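PDB 3FXA: SIS domain protein from Listeria monocytogenes str. 4b F2365, which probably binds a phosphorylated sugar through its SIS domain and may interconvert sugar phosphates as an isomerase, although its substrate is not established. Local coordinates for residues 26-31 with 142-147; 39-44 with 172-177; 49-54 with 106-111; 67-72 with 187-192; 96-101 with 120-125. One frame throughout, in Å; residues are numbered along the deposited sequence.

Contact 1. Residues 26-31 with 142-147; sequences PEVTSE and PVSVSK
Val28 and Ser144 meet where the short helix 25-28 ends beside the chain that leaves strand 139-142. Val28 CG2 lies 3.4 Å from Ser144 O, Val28 CB lies 3.6 Å from Ser144 OG, and CG1 touches the same hydroxyl and carbonyl more loosely. At the far end of the contact, Ser30 CB rests on the pyrrolidine ring of Pro142, 3.6 Å from its CG. Between these two touches the backbones pass without a direct hydrogen bond: Thr29 CA approaches Pro142 O at 3.5 Å in a CA-H...O contact. Two waters supply the polar links. One donates to Val28 O and lies 2.8 Å from Ser144 OG; the second accepts from Ser30 N and donates to Pro142 O, 2.7 Å away. The strand belongs to the parallel sheet of an alpha/beta SIS domain and is its outermost on this side within the chain, and Val143 turns its side chain the other way, onto Ala162, Val163 and Ser166 of helix 157-177. What positions segment 26-31 is a pair of polar side chains: Thr29 OG1 bonds back to Leu25 O, and Ser30 OG caps the next helix at Ala33 N. Trp15 of a second subunit packs on Pro26 and Thr29.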
# COMPACT_ATOMS: atom_id res chain seq x y z
N PRO A 26 -10.61 27.49 11.51
CA PRO A 26 -11.74 27.79 12.39
C PRO A 26 -13.04 28.29 11.70
O PRO A 26 -14.13 27.99 12.18
CB PRO A 26 -11.17 28.88 13.31
CG PRO A 26 -9.72 28.63 13.34
CD PRO A 26 -9.39 28.21 11.94
N GLU A 27 -12.91 28.99 10.57
CA GLU A 27 -14.05 29.52 9.80
C GLU A 27 -14.78 28.49 8.93
O GLU A 27 -15.99 28.62 8.72
CB GLU A 27 -13.60 30.67 8.89
CG GLU A 27 -12.90 31.84 9.58
CD GLU A 27 -12.35 32.86 8.58
OE1 GLU A 27 -12.84 32.93 7.42
OE2 GLU A 27 -11.40 33.59 8.95
N VAL A 28 -14.04 27.47 8.46
CA VAL A 28 -14.55 26.47 7.51
C VAL A 28 -14.90 25.11 8.14
O VAL A 28 -15.54 24.28 7.48
CB VAL A 28 -13.54 26.30 6.35
CG1 VAL A 28 -13.17 27.69 5.73
CG2 VAL A 28 -12.30 25.55 6.83
N THR A 29 -14.48 24.88 9.38
CA THR A 29 -14.85 23.70 10.14
C THR A 29 -16.05 24.02 11.07
O THR A 29 -16.42 25.21 11.27
CB THR A 29 -13.66 23.13 10.96
OG1 THR A 29 -13.13 24.15 11.81
CG2 THR A 29 -12.53 22.64 10.07
N SER A 30 -16.62 22.95 11.63
CA SER A 30 -17.74 23.00 12.57
C SER A 30 -17.24 22.69 13.97
O SER A 30 -16.70 21.59 14.21
CB SER A 30 -18.83 21.98 12.19
OG SER A 30 -19.78 21.82 13.24
N GLU A 31 -17.44 23.63 14.91
CA GLU A 31 -17.07 23.36 16.30
C GLU A 31 -17.75 22.11 16.89
O GLU A 31 -17.09 21.31 17.56
CB GLU A 31 -17.32 24.59 17.19
CG GLU A 31 -16.35 25.69 16.87
CD GLU A 31 -16.47 26.90 17.78
OE1 GLU A 31 -17.45 27.00 18.54
OE2 GLU A 31 -15.55 27.77 17.70
N PRO A 142 -17.32 19.28 8.06
CA PRO A 142 -16.98 20.22 6.99
C PRO A 142 -15.53 20.70 7.01
O PRO A 142 -14.97 20.94 8.07
CB PRO A 142 -17.92 21.41 7.24
CG PRO A 142 -18.31 21.27 8.68
CD PRO A 142 -18.36 19.83 8.95
N VAL A 143 -14.93 20.79 5.84
CA VAL A 143 -13.57 21.32 5.64
C VAL A 143 -13.54 21.84 4.21
O VAL A 143 -14.05 21.16 3.30
CB VAL A 143 -12.46 20.25 5.86
CG1 VAL A 143 -12.80 18.95 5.15
CG2 VAL A 143 -11.02 20.80 5.45
N SER A 144 -13.01 23.04 4.00
CA SER A 144 -12.96 23.63 2.67
C SER A 144 -11.86 24.66 2.60
O SER A 144 -11.32 25.06 3.64
CB SER A 144 -14.33 24.25 2.28
OG SER A 144 -14.62 25.42 3.04
N VAL A 145 -11.51 25.03 1.37
CA VAL A 145 -10.51 26.05 1.05
C VAL A 145 -11.09 26.97 -0.02
O VAL A 145 -11.83 26.52 -0.91
CB VAL A 145 -9.18 25.41 0.60
CG1 VAL A 145 -8.63 24.51 1.73
CG2 VAL A 145 -9.35 24.59 -0.67
N SER A 146 -10.77 28.26 0.10
CA SER A 146 -11.26 29.30 -0.81
C SER A 146 -10.33 29.62 -1.99
O SER A 146 -10.77 30.24 -2.96
CB SER A 146 -11.49 30.59 -0.02
OG SER A 146 -10.29 31.03 0.61
N LYS A 147 -9.06 29.21 -1.88
CA LYS A 147 -8.03 29.48 -2.88
C LYS A 147 -7.10 28.28 -3.02
O LYS A 147 -6.49 27.86 -2.03
CB LYS A 147 -7.22 30.71 -2.46
O HOH W 1 -16.49 24.81 5.00
O HOH W 2 -15.54 20.30 10.67

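Contact 2. Residues 39-44 with 172-177; sequences EKIAEC and VCLMTY
The Tyr177 ring reaches Ala42 because its CG stands anti to the backbone N (chi1 -170°), which swings the phenol out from helix 157-177 toward helix 31-43. Leu174, one turn earlier, has CG anti to its carbonyl carbon instead (chi1 -74°), and its two methyls divide the work: CD1 meets Ile41 CG2 at 3.6 Å, and CD2 meets Ala42 CB at 3.8 Å. The Leu174 and Ile41 side chains cross at about a right angle. Ala42 CB is thus shared, lying against Leu174 CD2 and also 3.4 Å from Tyr177 CE1, an oblique approach to the ring. Here a small residue faces two large ones, and the axes of the two short segments come within 10.4 Å at a crossing angle of -56°. In this alpha/beta fold of the SIS type, the pair joins the helix that leads into the first strand of the sheet to the long helix that follows the last. Val38, a turn back on helix 31-43, extends the apolar seam by touching both Leu174 and Tyr177. Further out, Glu39 contributes its aliphatic part, CG lying 3.8 Å from Tyr177 OH. A water in the plane of the ring, 2.8 Å from Tyr177 OH, donates to Glu43 OE2 and so ties the phenol to the end of the neighbouring helix. Ile70 also touches Leu174.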
# COMPACT_ATOMS: atom_id res chain seq x y z
N GLU A 39 -14.56 13.20 20.91
CA GLU A 39 -15.28 12.39 21.90
C GLU A 39 -15.53 10.99 21.37
O GLU A 39 -15.19 10.00 22.03
CB GLU A 39 -16.62 13.04 22.27
CG GLU A 39 -16.48 14.32 23.08
CD GLU A 39 -17.81 15.05 23.35
OE1 GLU A 39 -18.82 14.83 22.64
OE2 GLU A 39 -17.84 15.87 24.27
N LYS A 40 -16.08 10.93 20.16
CA LYS A 40 -16.40 9.65 19.51
C LYS A 40 -15.16 8.77 19.32
O LYS A 40 -15.24 7.57 19.58
CB LYS A 40 -17.08 9.88 18.16
CG LYS A 40 -17.84 8.67 17.61
CD LYS A 40 -19.18 8.49 18.32
CE LYS A 40 -19.96 7.29 17.79
NZ LYS A 40 -21.15 7.02 18.64
N ILE A 41 -14.05 9.35 18.87
CA ILE A 41 -12.79 8.60 18.64
C ILE A 41 -12.17 8.15 19.97
O ILE A 41 -11.71 7.02 20.08
CB ILE A 41 -11.81 9.32 17.70
CG1 ILE A 41 -12.42 9.43 16.30
CG2 ILE A 41 -10.42 8.63 17.65
CD1 ILE A 41 -11.58 10.30 15.33
N ALA A 42 -12.22 9.01 20.99
CA ALA A 42 -11.78 8.63 22.34
C ALA A 42 -12.58 7.45 22.92
O ALA A 42 -12.00 6.59 23.55
CB ALA A 42 -11.88 9.82 23.29
N GLU A 43 -13.88 7.42 22.64
CA GLU A 43 -14.80 6.37 23.12
C GLU A 43 -14.76 5.08 22.29
O GLU A 43 -15.25 4.03 22.73
CB GLU A 43 -16.25 6.92 23.16
CG GLU A 43 -16.45 8.01 24.23
CD GLU A 43 -17.76 8.80 24.12
OE1 GLU A 43 -18.54 8.64 23.16
OE2 GLU A 43 -18.00 9.62 25.03
N CYS A 44 -14.16 5.13 21.10
CA CYS A 44 -14.17 3.97 20.19
C CYS A 44 -13.46 2.72 20.74
O CYS A 44 -12.29 2.76 21.09
CB CYS A 44 -13.58 4.37 18.85
SG CYS A 44 -13.81 3.15 17.55
N VAL A 172 -3.84 15.50 18.03
CA VAL A 172 -3.07 16.16 19.08
C VAL A 172 -3.98 16.38 20.29
O VAL A 172 -3.56 16.08 21.42
CB VAL A 172 -2.46 17.49 18.60
CG1 VAL A 172 -1.86 18.26 19.76
CG2 VAL A 172 -1.38 17.25 17.54
N CYS A 173 -5.21 16.85 20.05
CA CYS A 173 -6.20 17.03 21.12
C CYS A 173 -6.47 15.72 21.87
O CYS A 173 -6.50 15.71 23.11
CB CYS A 173 -7.48 17.64 20.62
SG CYS A 173 -8.52 18.11 21.98
N LEU A 174 -6.60 14.62 21.12
CA LEU A 174 -6.77 13.27 21.72
C LEU A 174 -5.66 12.84 22.69
O LEU A 174 -5.94 12.17 23.69
CB LEU A 174 -7.00 12.18 20.62
CG LEU A 174 -8.40 12.24 19.99
CD1 LEU A 174 -8.43 11.45 18.66
CD2 LEU A 174 -9.48 11.73 20.97
N MSE A 175 -4.41 13.24 22.44
CA MSE A 175 -3.28 12.85 23.31
C MSE A 175 -3.50 13.36 24.74
O MSE A 175 -3.33 12.62 25.71
CB MSE A 175 -1.96 13.35 22.75
CG MSE A 175 -1.58 12.67 21.44
SE MSE A 175 -0.07 13.51 20.54
CE MSE A 175 1.32 13.08 21.77
N THR A 176 -3.95 14.60 24.81
CA THR A 176 -4.29 15.23 26.11
C THR A 176 -5.62 14.67 26.65
O THR A 176 -5.70 14.32 27.84
CB THR A 176 -4.31 16.78 26.01
OG1 THR A 176 -2.99 17.24 25.68
CG2 THR A 176 -4.74 17.39 27.35
N TYR A 177 -6.65 14.58 25.79
CA TYR A 177 -7.99 14.09 26.16
C TYR A 177 -7.94 12.70 26.78
O TYR A 177 -8.64 12.44 27.74
CB TYR A 177 -8.93 14.04 24.92
CG TYR A 177 -10.39 13.77 25.21
CD1 TYR A 177 -10.86 12.47 25.41
CD2 TYR A 177 -11.32 14.81 25.24
CE1 TYR A 177 -12.21 12.22 25.67
CE2 TYR A 177 -12.67 14.57 25.51
CZ TYR A 177 -13.11 13.28 25.72
OH TYR A 177 -14.44 13.08 25.99
O HOH W 3 -15.32 10.44 26.20

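Contact 3. Residues 49-54 with 106-111; sequences VVAGCG and GELLNL
Leu108 packs on Ala51 between a sheet strand and the short helix 106-109. From CB the leucine extends toward the strand, with CG anti to the carbonyl carbon (chi1 -57°), and its fork then spreads over the strand end. CD2 lies 3.9 Å from Ala51 CB and 4.0 Å from Gly52 N; CD1 comes within 4.0 Å of Ala51 O. The same alanine methyl takes a second leucine, Leu111 CD1, at 3.8 Å, so the two branched tips converge on one small side chain. Strand 48-51 is the first in sequence and lies between strands 74-76 and 95-99 in the parallel sheet of the SIS fold; the Gly52-Cys53-Gly54 turn after it leads into helix 55-69, a glycine-rich turn of the strand-turn-helix kind. Gly54 has a positive phi and sits at the N-cap of that helix. Beyond the leucines, Cys53 SG meets Glu107 from its aliphatic side, 3.6 Å from CB and 3.9 Å from CG, and the bend of the glutamate chain at chi2 (85°) brings CD to 4.0 Å from the same sulfur. His84 of a third subunit packs on both Cys53 and Glu107, and Asp81 of the same subunit accepts a hydrogen bond from Gly54 N. Pro79 touches Glu107 and Leu108 from helix 79-86.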
# COMPACT_ATOMS: atom_id res chain seq x y z
N VAL A 49 -11.62 3.16 10.27
CA VAL A 49 -11.40 2.70 8.88
C VAL A 49 -11.51 3.97 8.04
O VAL A 49 -12.53 4.65 8.10
CB VAL A 49 -12.46 1.65 8.47
CG1 VAL A 49 -12.18 1.16 7.08
CG2 VAL A 49 -12.44 0.48 9.46
N VAL A 50 -10.47 4.33 7.28
CA VAL A 50 -10.49 5.58 6.49
C VAL A 50 -10.40 5.24 5.00
O VAL A 50 -9.54 4.46 4.62
CB VAL A 50 -9.40 6.58 6.88
CG1 VAL A 50 -9.71 8.03 6.37
CG2 VAL A 50 -9.22 6.60 8.40
N ALA A 51 -11.26 5.86 4.18
CA ALA A 51 -11.27 5.67 2.72
C ALA A 51 -11.19 6.98 1.95
O ALA A 51 -11.81 7.97 2.33
CB ALA A 51 -12.54 4.92 2.30
N GLY A 52 -10.45 6.98 0.86
CA GLY A 52 -10.34 8.12 -0.04
C GLY A 52 -9.68 7.65 -1.33
O GLY A 52 -9.04 6.58 -1.35
N CYS A 53 -9.89 8.45 -2.37
CA CYS A 53 -9.32 8.25 -3.71
C CYS A 53 -8.30 9.35 -4.02
O CYS A 53 -8.53 10.52 -3.71
CB CYS A 53 -10.42 8.34 -4.76
SG CYS A 53 -11.64 7.05 -4.68
N GLY A 54 -7.22 8.97 -4.69
CA GLY A 54 -6.18 9.90 -5.10
C GLY A 54 -5.62 10.67 -3.92
O GLY A 54 -5.20 10.07 -2.94
N GLY A 106 -18.06 8.44 -6.51
CA GLY A 106 -18.76 7.14 -6.66
C GLY A 106 -18.14 5.95 -5.95
O GLY A 106 -18.86 5.16 -5.35
N GLU A 107 -16.81 5.88 -5.97
CA GLU A 107 -16.05 4.82 -5.30
C GLU A 107 -16.32 4.75 -3.79
O GLU A 107 -16.26 3.68 -3.19
CB GLU A 107 -14.53 4.98 -5.50
CG GLU A 107 -14.01 4.83 -6.92
CD GLU A 107 -14.05 6.09 -7.77
OE1 GLU A 107 -14.84 7.03 -7.47
OE2 GLU A 107 -13.30 6.13 -8.76
N LEU A 108 -16.55 5.91 -3.17
CA LEU A 108 -16.84 6.00 -1.74
C LEU A 108 -18.31 5.83 -1.46
O LEU A 108 -18.67 5.23 -0.45
CB LEU A 108 -16.36 7.34 -1.16
CG LEU A 108 -14.87 7.71 -1.32
CD1 LEU A 108 -14.51 8.90 -0.42
CD2 LEU A 108 -13.97 6.56 -0.95
N LEU A 109 -19.18 6.35 -2.35
CA LEU A 109 -20.63 6.22 -2.16
C LEU A 109 -21.04 4.76 -2.13
O LEU A 109 -21.93 4.39 -1.38
CB LEU A 109 -21.42 6.98 -3.23
CG LEU A 109 -21.25 8.49 -3.38
CD1 LEU A 109 -22.29 9.05 -4.34
CD2 LEU A 109 -21.30 9.23 -2.03
N ASN A 110 -20.37 3.94 -2.96
CA ASN A 110 -20.54 2.47 -2.99
C ASN A 110 -20.24 1.73 -1.66
O ASN A 110 -20.65 0.58 -1.52
CB ASN A 110 -19.68 1.84 -4.11
CG ASN A 110 -20.17 2.19 -5.51
OD1 ASN A 110 -21.32 2.57 -5.73
ND2 ASN A 110 -19.27 2.05 -6.48
N LEU A 111 -19.54 2.39 -0.73
CA LEU A 111 -19.19 1.89 0.60
C LEU A 111 -20.24 2.19 1.66
O LEU A 111 -20.23 1.56 2.72
CB LEU A 111 -17.84 2.51 1.07
CG LEU A 111 -16.70 2.50 0.04
CD1 LEU A 111 -15.40 3.15 0.58
CD2 LEU A 111 -16.45 1.10 -0.53

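Contact 4. Residues 67-72 with 187-192; sequences FNCIER and VIHPGG
Ile188 drives its CD1 methyl into the C-terminal end of helix 55-69, where it lies 3.3 Å from both Asn68 O and Cys69 O. Its CG1 occupies the position between backbone N and carbonyl carbon (chi1 64°), which aims the extended ethyl branch at these two carbonyls and leaves CG2 for Glu71. That second branch lies 3.2 Å from Glu71 OE2, the glutamate and isoleucine side chains passing each other at a slant. The carboxylate comes this close because its chain bends at chi2. Its charge is met by Lys118 of a neighbouring subunit, which forms a salt bridge with OE2, while Gln91 of that subunit bonds to OE1, so the oxygen that touches the methyl is also part of an interface.

His189 presents its edge to Cys69. Cys69 SG sits near the plane of the imidazole, 3.8 Å from CE1 and 4.7 Å from the ring centroid, 74° off the normal, a sulfur-aromatic contact at the rim rather than over the face. Cys69 O is likewise near the ring plane, at 4.0 Å from NE2. The imidazole also stacks with Phe185, and a molecule of 1,2-ethanediol, probably from the crystallisation liquor, lies close to its side chain.

The receiving surface is shaped by hydrogen bonds from Arg72 N to Phe67 O and from Glu71 N to Asn68 O. With Glu71, at positive phi, as the C-prime residue, they form the Schellman motif that closes helix 55-69, met by Ile188 and His189 at the C-terminal end of the chain's last helix.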
# COMPACT_ATOMS: atom_id res chain seq x y z
N PHE A 67 -3.32 8.23 13.77
CA PHE A 67 -4.25 7.61 14.73
C PHE A 67 -3.53 6.43 15.39
O PHE A 67 -3.50 6.31 16.63
CB PHE A 67 -5.57 7.15 14.08
CG PHE A 67 -6.57 8.23 13.88
CD1 PHE A 67 -6.97 9.05 14.96
CD2 PHE A 67 -7.24 8.38 12.66
CE1 PHE A 67 -7.96 10.04 14.78
CE2 PHE A 67 -8.22 9.37 12.50
CZ PHE A 67 -8.57 10.18 13.54
N ASN A 68 -2.88 5.58 14.59
CA ASN A 68 -2.08 4.48 15.15
C ASN A 68 -1.00 4.94 16.10
O ASN A 68 -0.82 4.35 17.17
CB ASN A 68 -1.51 3.56 14.06
CG ASN A 68 -2.58 2.71 13.43
OD1 ASN A 68 -3.35 2.05 14.13
ND2 ASN A 68 -2.61 2.66 12.11
N CYS A 69 -0.34 6.05 15.77
CA CYS A 69 0.69 6.60 16.64
C CYS A 69 0.21 6.95 18.05
O CYS A 69 1.02 6.89 18.98
CB CYS A 69 1.33 7.83 16.00
SG CYS A 69 2.32 7.49 14.59
N ILE A 70 -1.08 7.29 18.19
CA ILE A 70 -1.67 7.64 19.48
C ILE A 70 -2.57 6.53 20.05
O ILE A 70 -3.51 6.78 20.81
CB ILE A 70 -2.39 9.00 19.46
CG1 ILE A 70 -3.64 9.00 18.59
CG2 ILE A 70 -1.42 10.08 19.03
CD1 ILE A 70 -4.75 9.95 19.14
N GLU A 71 -2.26 5.28 19.68
CA GLU A 71 -3.00 4.11 20.17
C GLU A 71 -4.50 4.13 19.87
O GLU A 71 -5.32 3.78 20.73
CB GLU A 71 -2.68 3.87 21.66
CG GLU A 71 -1.35 3.21 21.89
CD GLU A 71 -1.36 1.71 21.55
OE1 GLU A 71 -2.43 1.05 21.67
OE2 GLU A 71 -0.28 1.20 21.19
N ARG A 72 -4.85 4.64 18.68
CA ARG A 72 -6.20 4.61 18.14
C ARG A 72 -6.08 3.76 16.88
O ARG A 72 -5.78 4.29 15.79
CB ARG A 72 -6.79 6.00 17.86
CG ARG A 72 -6.90 6.88 19.10
CD ARG A 72 -7.39 6.04 20.26
NE ARG A 72 -8.81 5.81 20.32
CZ ARG A 72 -9.35 4.84 21.07
NH1 ARG A 72 -8.58 4.02 21.77
NH2 ARG A 72 -10.65 4.69 21.09
N VAL A 187 6.60 2.12 23.18
CA VAL A 187 6.30 0.72 22.82
C VAL A 187 6.11 0.57 21.32
O VAL A 187 6.66 -0.38 20.72
CB VAL A 187 5.05 0.18 23.55
CG1 VAL A 187 4.62 -1.19 22.98
CG2 VAL A 187 5.34 0.05 25.05
N ILE A 188 5.34 1.49 20.74
CA ILE A 188 5.01 1.49 19.28
C ILE A 188 6.01 2.30 18.40
O ILE A 188 5.86 2.34 17.18
CB ILE A 188 3.51 1.85 19.02
CG1 ILE A 188 3.14 3.27 19.46
CG2 ILE A 188 2.59 0.86 19.75
CD1 ILE A 188 1.81 3.71 18.98
N HIS A 189 7.05 2.90 19.00
CA HIS A 189 8.10 3.60 18.25
C HIS A 189 9.49 3.05 18.65
O HIS A 189 10.38 3.84 19.01
CB HIS A 189 8.01 5.14 18.45
CG HIS A 189 6.74 5.76 17.94
ND1 HIS A 189 6.68 6.43 16.74
CD2 HIS A 189 5.51 5.88 18.49
CE1 HIS A 189 5.47 6.93 16.57
NE2 HIS A 189 4.73 6.60 17.62
N PRO A 190 9.70 1.71 18.57
CA PRO A 190 11.02 1.16 18.93
C PRO A 190 12.16 1.46 17.93
O PRO A 190 13.33 1.36 18.31
CB PRO A 190 10.75 -0.35 19.00
CG PRO A 190 9.70 -0.57 17.99
CD PRO A 190 8.80 0.64 18.11
N GLY A 191 11.83 1.82 16.68
CA GLY A 191 12.83 2.10 15.64
C GLY A 191 13.30 0.84 14.93
O GLY A 191 12.97 -0.29 15.34
N GLY A 192 14.08 1.04 13.87
CA GLY A 192 14.62 -0.06 13.05
C GLY A 192 15.88 -0.77 13.54
O GLY A 192 16.24 -1.81 12.97

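Contact 5. Residues 96-101 with 120-125; sequences LILISK and STLIGV
Ile97 CG2 and Val125 CG2, 3.7 Å apart, lie at the centre of one face of two neighbouring parallel strands, 95-99 and 121-126, in the core sheet of the SIS fold. The segments pair at 18° with Leu96 opposite Leu122, Ile97 opposite Ile123, Leu98 opposite Gly124 and Ile99 opposite Val125. On the face of Ile97, Ile99, Ile123 and Val125, Ile97 and Ile123 run side by side, and helix 157-177 lies over it, Val163 meeting Ile99 and Val125. On the reverse face, Leu122 has CG anti to the backbone N (chi1 180°), and this together with chi2 turns the CD1 methyl toward the neighbouring strand; there it sits 3.5 Å from Leu96 O and 3.7 Å from Leu98 CG, the Leu98 and Leu122 side chains crossing at about a right angle. Gly124 brings no side chain to this face. Cys115 of helix 112-118 covers Leu96 and Leu122. The backbones supply the polar framework in parallel ladder form: Ile123 N donates to Leu96 O, Leu98 N to Ile123 O, and Val125 N to Leu98 O at 2.8 Å, the last with an angle of 166°. Outward, the ladder runs to its ends. Leu96 N reaches Thr121 O at 2.7 Å at one end, and at the other Ser100 OG pairs with Thr105 OG1 while Lys101 forms a salt bridge with Glu127. The last rung joins Ser100 N to Val125 O, 3.0 Å apart.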
# COMPACT_ATOMS: atom_id res chain seq x y z
N LEU A 96 -16.12 4.68 10.32
CA LEU A 96 -15.73 4.84 8.92
C LEU A 96 -15.62 6.33 8.63
O LEU A 96 -16.56 7.08 8.91
CB LEU A 96 -16.74 4.16 7.97
CG LEU A 96 -16.52 4.29 6.46
CD1 LEU A 96 -15.20 3.62 6.02
CD2 LEU A 96 -17.71 3.73 5.68
N ILE A 97 -14.47 6.74 8.11
CA ILE A 97 -14.20 8.11 7.72
C ILE A 97 -14.03 8.12 6.20
O ILE A 97 -13.12 7.47 5.66
CB ILE A 97 -12.96 8.73 8.41
CG1 ILE A 97 -13.07 8.60 9.93
CG2 ILE A 97 -12.77 10.19 7.94
CD1 ILE A 97 -11.93 9.30 10.74
N LEU A 98 -14.94 8.81 5.52
CA LEU A 98 -14.87 8.96 4.06
C LEU A 98 -14.39 10.38 3.75
O LEU A 98 -14.98 11.35 4.21
CB LEU A 98 -16.22 8.70 3.43
CG LEU A 98 -16.80 7.29 3.66
CD1 LEU A 98 -18.13 7.16 2.94
CD2 LEU A 98 -15.85 6.16 3.21
N ILE A 99 -13.30 10.48 2.98
CA ILE A 99 -12.69 11.78 2.61
C ILE A 99 -12.91 12.02 1.13
O ILE A 99 -12.39 11.28 0.27
CB ILE A 99 -11.18 11.87 2.91
CG1 ILE A 99 -10.88 11.54 4.37
CG2 ILE A 99 -10.64 13.30 2.55
CD1 ILE A 99 -9.42 11.47 4.73
N SER A 100 -13.76 12.98 0.83
CA SER A 100 -14.09 13.35 -0.54
C SER A 100 -14.40 14.83 -0.61
O SER A 100 -15.41 15.25 -0.04
CB SER A 100 -15.30 12.54 -1.01
OG SER A 100 -15.85 13.12 -2.17
N LYS A 101 -13.58 15.60 -1.33
CA LYS A 101 -13.78 17.07 -1.42
C LYS A 101 -15.18 17.41 -1.88
O LYS A 101 -15.89 18.08 -1.15
CB LYS A 101 -12.74 17.73 -2.34
CG LYS A 101 -12.76 19.26 -2.38
CD LYS A 101 -11.61 19.70 -3.28
CE LYS A 101 -11.51 21.19 -3.50
NZ LYS A 101 -12.71 21.79 -4.12
N SER A 120 -21.84 0.77 11.62
CA SER A 120 -20.68 1.58 12.00
C SER A 120 -21.04 3.05 12.04
O SER A 120 -22.09 3.47 11.50
CB SER A 120 -19.52 1.41 10.99
OG SER A 120 -19.18 0.04 10.73
N THR A 121 -20.16 3.83 12.65
CA THR A 121 -20.28 5.29 12.69
C THR A 121 -19.65 5.88 11.43
O THR A 121 -18.52 5.58 11.14
CB THR A 121 -19.60 5.90 13.94
OG1 THR A 121 -20.25 5.44 15.13
CG2 THR A 121 -19.73 7.43 13.89
N LEU A 122 -20.39 6.70 10.68
CA LEU A 122 -19.88 7.36 9.47
C LEU A 122 -19.51 8.84 9.74
O LEU A 122 -20.36 9.61 10.20
CB LEU A 122 -20.90 7.27 8.34
CG LEU A 122 -20.52 7.91 7.00
CD1 LEU A 122 -19.14 7.39 6.53
CD2 LEU A 122 -21.59 7.72 5.96
N ILE A 123 -18.26 9.21 9.46
CA ILE A 123 -17.80 10.61 9.53
C ILE A 123 -17.56 10.97 8.07
O ILE A 123 -16.80 10.28 7.39
CB ILE A 123 -16.51 10.79 10.36
CG1 ILE A 123 -16.76 10.40 11.82
CG2 ILE A 123 -16.02 12.25 10.30
CD1 ILE A 123 -15.61 10.62 12.76
N GLY A 124 -18.25 11.99 7.55
CA GLY A 124 -18.10 12.41 6.16
C GLY A 124 -17.28 13.69 6.09
O GLY A 124 -17.76 14.73 6.55
N VAL A 125 -16.09 13.60 5.51
CA VAL A 125 -15.16 14.74 5.41
C VAL A 125 -15.23 15.32 4.00
O VAL A 125 -14.65 14.79 3.06
CB VAL A 125 -13.72 14.31 5.77
CG1 VAL A 125 -12.80 15.51 5.69
CG2 VAL A 125 -13.67 13.65 7.15

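In the fold
Contact 5 is the interior of the domain, its backbone ladder and apolar side chains nearest the chain's centre; contact 3 shares that sheet, strand 48-51 bonding to 95-99 through Val49 O and Ile97 N, and adds a helix on one face. Both rest on aliphatic packing, but contact 3 also reaches a third subunit. Contact 1 lies at the surface and relies on waters, though its Val143 CG1 touches Val125 CG1 of contact 5 at 3.5 Å. Contacts 2 and 4 join helices and touch each other through Ile41 CD1 and Phe67 CZ, 3.5 Å apart; 2 is partly buried, 4 buried, and in 4 a glutamate is salt-bridged to a lysine of a neighbouring subunit.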